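Local coordinates for protein transcription termination factor FttA (Methanosarcina mazei, PDB 2XR1) that probably terminates transcription across the archaeal genome by cleaving nascent RNA at the polymerase exit channel, as a zinc-dependent, dimeric nuclease of the metallo-beta-lactamase/beta-CASP family, at residues Glu426-Leu431 against Val506-Ser511; Val445-Met450 against Glu484-Val489. One frame throughout, in Å; residues are numbered along the deposited sequence.

Contact 1. Residues Glu426-Leu431 against Val506-Ser511; sequences EVMIVL and VILATS
Leu508 packs its CD2 methyl against Val427, Met428 and Leu431 of helix 426-431, and this one methyl does most of the touching. CD2 lies 3.8 Å from Val427 CG1 and 3.7 Å from the CG methylene of Met428. One helical turn on from Val427, Leu431 CD1 approaches Leu508 CD2 to 4.2 Å. The other methyl, Leu508 CD1, also faces Val427 CG1, at 4.1 Å, so this valine branch meets the forked end of the leucine. The trans torsion of Val427 (chi1 175°) sets CG1 opposite the backbone N and directs it at the fork. A second, smaller contact follows two residues back along the strand: Val506 CG1 and Leu431 CD1 meet at 4.1 Å, with the two side chains crossing at a slant. Leu431 thereby touches both strand residues with the same methyl. No hydrogen bond joins the segments; the contact is wholly apolar and buried. Behind these side chains, the helical bond from Leu431 N to Val427 O (3.0 Å) holds these two residues one turn apart, so that Val427 comes opposite Leu508 and Leu431 opposite Val506. Helix and strand run antiparallel at 162°, their axes 10.7 Å apart, the usual layer distance of a helix lying on an alpha/beta sheet. Outward, Met428 also rests on Leu447 and Leu431 on Val445, both from the adjoining strand 445-448, while helix 393-409 adds Leu400 against Val427 and Val404 against Val506. On the other face of the sheet Ile507 packs on Tyr522 and Phe526 of helix 518-526, so strand 506-509 is sandwiched between helical layers in the parallel sheet of the beta-CASP domain.

Contact 2. Residues Val445-Met450 against Glu484-Val489; sequences VYLDGM and ECFKPV
Val445 and Leu447 both turn their backbone N and O to strand 486-489, which runs parallel beside them. Val445 N donates to Cys485 O (3.1 Å) and its carbonyl O receives Lys487 N (3.0 Å), the straighter of the two bonds at 167°. One step on, Leu447 N bonds to Lys487 O (3.1 Å), and Val489 N to Leu447 O (3.0 Å), at a more bent 146°. Tyr446, between them, uses its N and O on the opposite side, toward Val506 and Leu508. This is an edge pair of the parallel beta-CASP sheet: strand 486-489 is outermost within the chain, and the connection from strand 445-448 is helical, as in a beta-alpha-beta unit. Apolar contacts cover both faces. On one, Val445 and Phe486 lie side by side, with Val445 CB 3.8 Å from Phe486 CD1 and Val445 CG1 at the ring edge; Cys485 SG sits over the ring centre, and Leu447 CD1 meets Phe486 CB at 4.0 Å. On the other face, the Tyr446 and Lys487 side chains cross at a slant, CD1 of Tyr446 3.9 Å from CB of Lys487, and Tyr446 CB touches Val489 CG1. Lys487, bent at chi2 and chi4, curls back so that NZ bonds Glu484 O (3.0 Å) and, weakly, Cys485 O, tying the turn before the strand. The buried Asp448 points OD2 at Arg495 in a salt bridge and also bonds Tyr522 OH, while its carboxylate lies beside Val489 CG2. Just beyond, Met450, the N-cap residue of helix 451-460, gives its N to Asp490 OD1.

From the N terminus, strand 414-417 leads into helix 423-436, which gives contact 1 its first segment, and the chain then enters strand 445-448, the first segment of contact 2. Helices 451-460 and 467-472 follow before strand 486-489 closes contact 2. After helix 492-500, strand 506-509 inserts between 414-417 and 445-448 and closes contact 1. The loop of contact 2 is therefore nested inside that of contact 1, and helix 423-436 lies antiparallel on the strand that arrives last. Contact 1 ties the helical layer to the sheet; contact 2 adds the edge strand to it. They join directly where Tyr446 N and O probably bond to Val506 O and Leu508 N across the two neighbouring strands.

Contact 1. Residues Glu426-Leu431 against Val506-Ser511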
ATOM      1  N   GLU B 426       9.692  -1.542  37.839  1.00 36.00           N
ATOM      2  CA  GLU B 426       8.693  -0.893  38.703  1.00 37.02           C
ATOM      3  C   GLU B 426       8.319  -1.798  39.880  1.00 36.94           C
ATOM      4  O   GLU B 426       8.179  -1.317  41.022  1.00 37.88           O
ATOM      5  CB  GLU B 426       7.429  -0.395  37.947  1.00 37.11           C
ATOM      6  CG  GLU B 426       7.427   1.152  37.611  1.00 40.90           C
ATOM      7  CD  GLU B 426       6.034   1.922  37.829  1.00 46.36           C
ATOM      8  OE1 GLU B 426       5.093   1.847  36.935  1.00 46.71           O
ATOM      9  OE2 GLU B 426       5.927   2.627  38.888  1.00 45.90           O
ATOM     10  N   VAL B 427       8.209  -3.098  39.637  1.00 36.07           N
ATOM     11  CA  VAL B 427       7.901  -4.014  40.738  1.00 36.72           C
ATOM     12  C   VAL B 427       9.018  -4.021  41.781  1.00 37.58           C
ATOM     13  O   VAL B 427       8.763  -4.005  42.965  1.00 38.49           O
ATOM     14  CB  VAL B 427       7.626  -5.454  40.263  1.00 36.62           C
ATOM     15  CG1 VAL B 427       7.437  -6.384  41.452  1.00 37.04           C
ATOM     16  CG2 VAL B 427       6.427  -5.502  39.401  1.00 34.28           C
ATOM     17  N   MET B 428      10.260  -4.023  41.334  1.00 38.15           N
ATOM     18  CA  MET B 428      11.424  -4.021  42.264  1.00 39.49           C
ATOM     19  C   MET B 428      11.431  -2.791  43.143  1.00 39.99           C
ATOM     20  O   MET B 428      11.744  -2.876  44.293  1.00 41.21           O
ATOM     21  CB  MET B 428      12.746  -4.088  41.489  1.00 39.24           C
ATOM     22  CG  MET B 428      12.948  -5.383  40.720  1.00 39.19           C
ATOM     23  SD  MET B 428      14.259  -5.282  39.475  1.00 40.22           S
ATOM     24  CE  MET B 428      15.660  -4.912  40.583  1.00 36.94           C
ATOM     25  N   ILE B 429      11.078  -1.635  42.596  1.00 40.06           N
ATOM     26  CA  ILE B 429      11.108  -0.406  43.391  1.00 41.40           C
ATOM     27  C   ILE B 429      10.073  -0.453  44.489  1.00 42.16           C
ATOM     28  O   ILE B 429      10.321   0.018  45.590  1.00 44.35           O
ATOM     29  CB  ILE B 429      10.876   0.854  42.546  1.00 40.87           C
ATOM     30  CG1 ILE B 429      12.138   1.159  41.751  1.00 41.06           C
ATOM     31  CG2 ILE B 429      10.562   2.070  43.447  1.00 41.60           C
ATOM     32  CD1 ILE B 429      11.873   2.080  40.603  1.00 40.85           C
ATOM     33  N   VAL B 430       8.926  -1.037  44.196  1.00 41.23           N
ATOM     34  CA  VAL B 430       7.892  -1.192  45.190  1.00 41.87           C
ATOM     35  C   VAL B 430       8.332  -2.173  46.282  1.00 43.58           C
ATOM     36  O   VAL B 430       8.171  -1.887  47.477  1.00 44.60           O
ATOM     37  CB  VAL B 430       6.553  -1.568  44.524  1.00 40.49           C
ATOM     38  CG1 VAL B 430       5.577  -2.110  45.531  1.00 41.93           C
ATOM     39  CG2 VAL B 430       5.987  -0.343  43.852  1.00 39.43           C
ATOM     40  N   LEU B 431       8.906  -3.305  45.874  1.00 43.69           N
ATOM     41  CA  LEU B 431       9.286  -4.359  46.824  1.00 45.46           C
ATOM     42  C   LEU B 431      10.388  -3.895  47.773  1.00 47.51           C
ATOM     43  O   LEU B 431      10.241  -3.998  48.980  1.00 49.73           O
ATOM     44  CB  LEU B 431       9.709  -5.629  46.094  1.00 44.78           C
ATOM     45  CG  LEU B 431       8.573  -6.344  45.360  1.00 43.36           C
ATOM     46  CD1 LEU B 431       9.120  -7.341  44.395  1.00 43.59           C
ATOM     47  CD2 LEU B 431       7.638  -7.038  46.317  1.00 44.32           C
ATOM     48  N   VAL B 506       9.974 -14.162  46.993  1.00 51.03           N
ATOM     49  CA  VAL B 506       9.318 -13.578  45.821  1.00 47.63           C
ATOM     50  C   VAL B 506      10.163 -13.885  44.593  1.00 47.17           C
ATOM     51  O   VAL B 506      11.389 -13.771  44.633  1.00 48.63           O
ATOM     52  CB  VAL B 506       9.177 -12.041  45.930  1.00 45.18           C
ATOM     53  CG1 VAL B 506       8.807 -11.463  44.608  1.00 42.16           C
ATOM     54  CG2 VAL B 506       8.176 -11.638  46.954  1.00 44.71           C
ATOM     55  N   ILE B 507       9.524 -14.252  43.496  1.00 45.85           N
ATOM     56  CA  ILE B 507      10.243 -14.507  42.260  1.00 45.77           C
ATOM     57  C   ILE B 507       9.747 -13.599  41.121  1.00 43.22           C
ATOM     58  O   ILE B 507       8.613 -13.748  40.663  1.00 42.59           O
ATOM     59  CB  ILE B 507      10.127 -15.986  41.861  1.00 47.80           C
ATOM     60  CG1 ILE B 507      10.573 -16.849  43.043  1.00 52.00           C
ATOM     61  CG2 ILE B 507      10.971 -16.296  40.634  1.00 46.98           C
ATOM     62  CD1 ILE B 507      10.653 -18.293  42.741  1.00 55.53           C
ATOM     63  N   LEU B 508      10.583 -12.651  40.699  1.00 41.86           N
ATOM     64  CA  LEU B 508      10.383 -11.981  39.423  1.00 40.72           C
ATOM     65  C   LEU B 508      11.069 -12.834  38.384  1.00 41.92           C
ATOM     66  O   LEU B 508      12.225 -13.192  38.546  1.00 43.93           O
ATOM     67  CB  LEU B 508      10.957 -10.571  39.426  1.00 39.46           C
ATOM     68  CG  LEU B 508       9.956  -9.512  39.909  1.00 39.65           C
ATOM     69  CD1 LEU B 508       8.975 -10.113  40.861  1.00 42.66           C
ATOM     70  CD2 LEU B 508      10.628  -8.308  40.560  1.00 40.23           C
ATOM     71  N   ALA B 509      10.350 -13.216  37.346  1.00 41.66           N
ATOM     72  CA  ALA B 509      10.922 -14.108  36.353  1.00 43.59           C
ATOM     73  C   ALA B 509      10.248 -13.905  35.027  1.00 43.14           C
ATOM     74  O   ALA B 509       9.070 -13.517  34.950  1.00 41.53           O
ATOM     75  CB  ALA B 509      10.804 -15.559  36.777  1.00 45.90           C
ATOM     76  N   THR B 510      11.005 -14.253  34.002  1.00 44.49           N
ATOM     77  CA  THR B 510      10.667 -14.035  32.618  1.00 44.47           C
ATOM     78  C   THR B 510      10.041 -15.316  32.033  1.00 46.77           C
ATOM     79  O   THR B 510      10.366 -16.417  32.483  1.00 49.58           O
ATOM     80  CB  THR B 510      11.990 -13.574  31.922  1.00 45.42           C
ATOM     81  OG1 THR B 510      11.838 -12.212  31.506  1.00 44.16           O
ATOM     82  CG2 THR B 510      12.441 -14.460  30.771  1.00 47.84           C
ATOM     83  N   SER B 511       9.167 -15.229  31.037  1.00 46.74           N
ATOM     84  CA  SER B 511       8.771 -13.989  30.378  1.00 44.98           C
ATOM     85  C   SER B 511       7.447 -13.481  30.893  1.00 42.66           C
ATOM     86  O   SER B 511       6.643 -14.205  31.403  1.00 43.56           O
ATOM     87  CB  SER B 511       8.667 -14.194  28.868  1.00 46.59           C
ATOM     88  OG  SER B 511       7.948 -15.358  28.590  1.00 47.64           O
TER

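Contact 2. Residues Val445-Met450 against Glu484-Val489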
ATOM      1  N   VAL B 445      14.115 -11.631  47.065  1.00 52.16           N
ATOM      2  CA  VAL B 445      13.425 -11.385  45.811  1.00 49.42           C
ATOM      3  C   VAL B 445      14.340 -11.838  44.680  1.00 49.13           C
ATOM      4  O   VAL B 445      15.258 -11.116  44.299  1.00 48.40           O
ATOM      5  CB  VAL B 445      13.104  -9.905  45.668  1.00 47.97           C
ATOM      6  CG1 VAL B 445      12.393  -9.629  44.353  1.00 44.78           C
ATOM      7  CG2 VAL B 445      12.286  -9.459  46.860  1.00 48.30           C
ATOM      8  N   TYR B 446      14.108 -13.053  44.180  1.00 49.50           N
ATOM      9  CA  TYR B 446      14.929 -13.613  43.103  1.00 49.29           C
ATOM     10  C   TYR B 446      14.519 -12.983  41.781  1.00 47.08           C
ATOM     11  O   TYR B 446      13.357 -12.651  41.595  1.00 45.64           O
ATOM     12  CB  TYR B 446      14.808 -15.130  43.032  1.00 50.85           C
ATOM     13  CG  TYR B 446      15.227 -15.819  44.298  1.00 52.11           C
ATOM     14  CD1 TYR B 446      16.551 -16.086  44.557  1.00 54.98           C
ATOM     15  CD2 TYR B 446      14.291 -16.202  45.252  1.00 52.99           C
ATOM     16  CE1 TYR B 446      16.949 -16.739  45.761  1.00 56.54           C
ATOM     17  CE2 TYR B 446      14.672 -16.840  46.445  1.00 53.72           C
ATOM     18  CZ  TYR B 446      15.993 -17.106  46.683  1.00 55.96           C
ATOM     19  OH  TYR B 446      16.368 -17.727  47.850  1.00 59.47           O
ATOM     20  N   LEU B 447      15.499 -12.799  40.897  1.00 46.62           N
ATOM     21  CA  LEU B 447      15.344 -12.116  39.619  1.00 44.51           C
ATOM     22  C   LEU B 447      15.958 -12.972  38.514  1.00 45.56           C
ATOM     23  O   LEU B 447      17.161 -13.176  38.497  1.00 46.59           O
ATOM     24  CB  LEU B 447      16.082 -10.795  39.666  1.00 43.39           C
ATOM     25  CG  LEU B 447      15.721  -9.822  40.776  1.00 43.47           C
ATOM     26  CD1 LEU B 447      16.503  -8.541  40.586  1.00 42.72           C
ATOM     27  CD2 LEU B 447      14.221  -9.517  40.820  1.00 42.58           C
ATOM     28  N   ASP B 448      15.148 -13.495  37.593  1.00 45.58           N
ATOM     29  CA  ASP B 448      15.655 -14.496  36.630  1.00 46.84           C
ATOM     30  C   ASP B 448      15.372 -14.076  35.189  1.00 45.75           C
ATOM     31  O   ASP B 448      14.447 -13.346  34.921  1.00 44.37           O
ATOM     32  CB  ASP B 448      15.061 -15.876  36.942  1.00 48.17           C
ATOM     33  CG  ASP B 448      15.865 -17.033  36.332  1.00 50.67           C
ATOM     34  OD1 ASP B 448      16.824 -16.795  35.545  1.00 51.49           O
ATOM     35  OD2 ASP B 448      15.520 -18.202  36.619  1.00 51.08           O
ATOM     36  N   GLY B 449      16.224 -14.496  34.269  1.00 46.97           N
ATOM     37  CA  GLY B 449      16.040 -14.214  32.846  1.00 46.50           C
ATOM     38  C   GLY B 449      16.338 -12.811  32.316  1.00 44.99           C
ATOM     39  O   GLY B 449      15.536 -12.265  31.534  1.00 44.58           O
ATOM     40  N   MET B 450      17.496 -12.270  32.682  1.00 45.05           N
ATOM     41  CA  MET B 450      18.004 -10.972  32.177  1.00 44.28           C
ATOM     42  C   MET B 450      17.431  -9.705  32.830  1.00 42.28           C
ATOM     43  O   MET B 450      17.806  -8.584  32.460  1.00 41.16           O
ATOM     44  CB  MET B 450      17.913 -10.838  30.644  1.00 44.33           C
ATOM     45  CG  MET B 450      18.446 -12.002  29.831  1.00 47.85           C
ATOM     46  SD  MET B 450      20.182 -12.291  30.036  1.00 55.94           S
ATOM     47  CE  MET B 450      20.771 -11.766  28.402  1.00 56.29           C
ATOM     48  N   GLU B 484      19.935  -5.363  49.667  1.00 63.75           N
ATOM     49  CA  GLU B 484      20.362  -6.702  50.011  1.00 65.86           C
ATOM     50  C   GLU B 484      19.340  -7.729  49.525  1.00 63.49           C
ATOM     51  O   GLU B 484      19.711  -8.832  49.156  1.00 64.55           O
ATOM     52  CB  GLU B 484      20.533  -6.826  51.538  1.00 69.73           C
ATOM     53  CG  GLU B 484      21.720  -7.737  52.034  1.00 74.60           C
ATOM     54  CD  GLU B 484      21.335  -8.660  53.242  1.00 79.03           C
ATOM     55  OE1 GLU B 484      20.124  -8.946  53.463  1.00 78.75           O
ATOM     56  OE2 GLU B 484      22.246  -9.125  53.957  1.00 82.05           O
ATOM     57  N   CYS B 485      18.060  -7.352  49.514  1.00 60.75           N
ATOM     58  CA  CYS B 485      16.967  -8.258  49.167  1.00 58.88           C
ATOM     59  C   CYS B 485      17.076  -8.945  47.794  1.00 56.63           C
ATOM     60  O   CYS B 485      16.705 -10.099  47.652  1.00 56.93           O
ATOM     61  CB  CYS B 485      15.620  -7.500  49.237  1.00 57.03           C
ATOM     62  SG  CYS B 485      15.239  -6.271  47.795  1.00 56.12           S
ATOM     63  N   PHE B 486      17.507  -8.223  46.764  1.00 54.64           N
ATOM     64  CA  PHE B 486      17.456  -8.765  45.400  1.00 52.36           C
ATOM     65  C   PHE B 486      18.564  -9.761  45.206  1.00 54.17           C
ATOM     66  O   PHE B 486      19.671  -9.462  45.524  1.00 56.43           O
ATOM     67  CB  PHE B 486      17.590  -7.676  44.349  1.00 50.03           C
ATOM     68  CG  PHE B 486      16.524  -6.646  44.408  1.00 47.61           C
ATOM     69  CD1 PHE B 486      15.201  -7.001  44.280  1.00 46.08           C
ATOM     70  CD2 PHE B 486      16.838  -5.308  44.560  1.00 47.54           C
ATOM     71  CE1 PHE B 486      14.206  -6.040  44.321  1.00 43.75           C
ATOM     72  CE2 PHE B 486      15.859  -4.363  44.602  1.00 46.08           C
ATOM     73  CZ  PHE B 486      14.539  -4.733  44.491  1.00 43.70           C
ATOM     74  N   LYS B 487      18.243 -10.941  44.694  1.00 54.01           N
ATOM     75  CA  LYS B 487      19.220 -11.974  44.435  1.00 56.66           C
ATOM     76  C   LYS B 487      19.063 -12.395  42.994  1.00 55.37           C
ATOM     77  O   LYS B 487      18.078 -13.000  42.642  1.00 54.24           O
ATOM     78  CB  LYS B 487      19.015 -13.211  45.341  1.00 59.28           C
ATOM     79  CG  LYS B 487      18.799 -12.970  46.839  1.00 61.16           C
ATOM     80  CD  LYS B 487      19.978 -12.335  47.512  1.00 66.17           C
ATOM     81  CE  LYS B 487      19.833 -12.365  49.031  1.00 69.78           C
ATOM     82  NZ  LYS B 487      18.600 -11.621  49.435  1.00 67.47           N
ATOM     83  N   PRO B 488      20.040 -12.107  42.140  1.00 56.51           N
ATOM     84  CA  PRO B 488      19.876 -12.550  40.756  1.00 56.05           C
ATOM     85  C   PRO B 488      20.191 -14.020  40.564  1.00 58.99           C
ATOM     86  O   PRO B 488      20.895 -14.619  41.353  1.00 61.91           O
ATOM     87  CB  PRO B 488      20.898 -11.696  39.984  1.00 56.46           C
ATOM     88  CG  PRO B 488      21.492 -10.757  40.986  1.00 56.95           C
ATOM     89  CD  PRO B 488      21.303 -11.389  42.318  1.00 58.17           C
ATOM     90  N   VAL B 489      19.683 -14.576  39.483  1.00 59.11           N
ATOM     91  CA  VAL B 489      19.909 -15.973  39.131  1.00 62.35           C
ATOM     92  C   VAL B 489      19.779 -16.076  37.637  1.00 62.71           C
ATOM     93  O   VAL B 489      18.740 -15.694  37.085  1.00 60.85           O
ATOM     94  CB  VAL B 489      18.818 -16.901  39.744  1.00 62.61           C
ATOM     95  CG1 VAL B 489      17.606 -16.108  40.248  1.00 58.16           C
ATOM     96  CG2 VAL B 489      18.374 -17.949  38.732  1.00 63.31           C
TER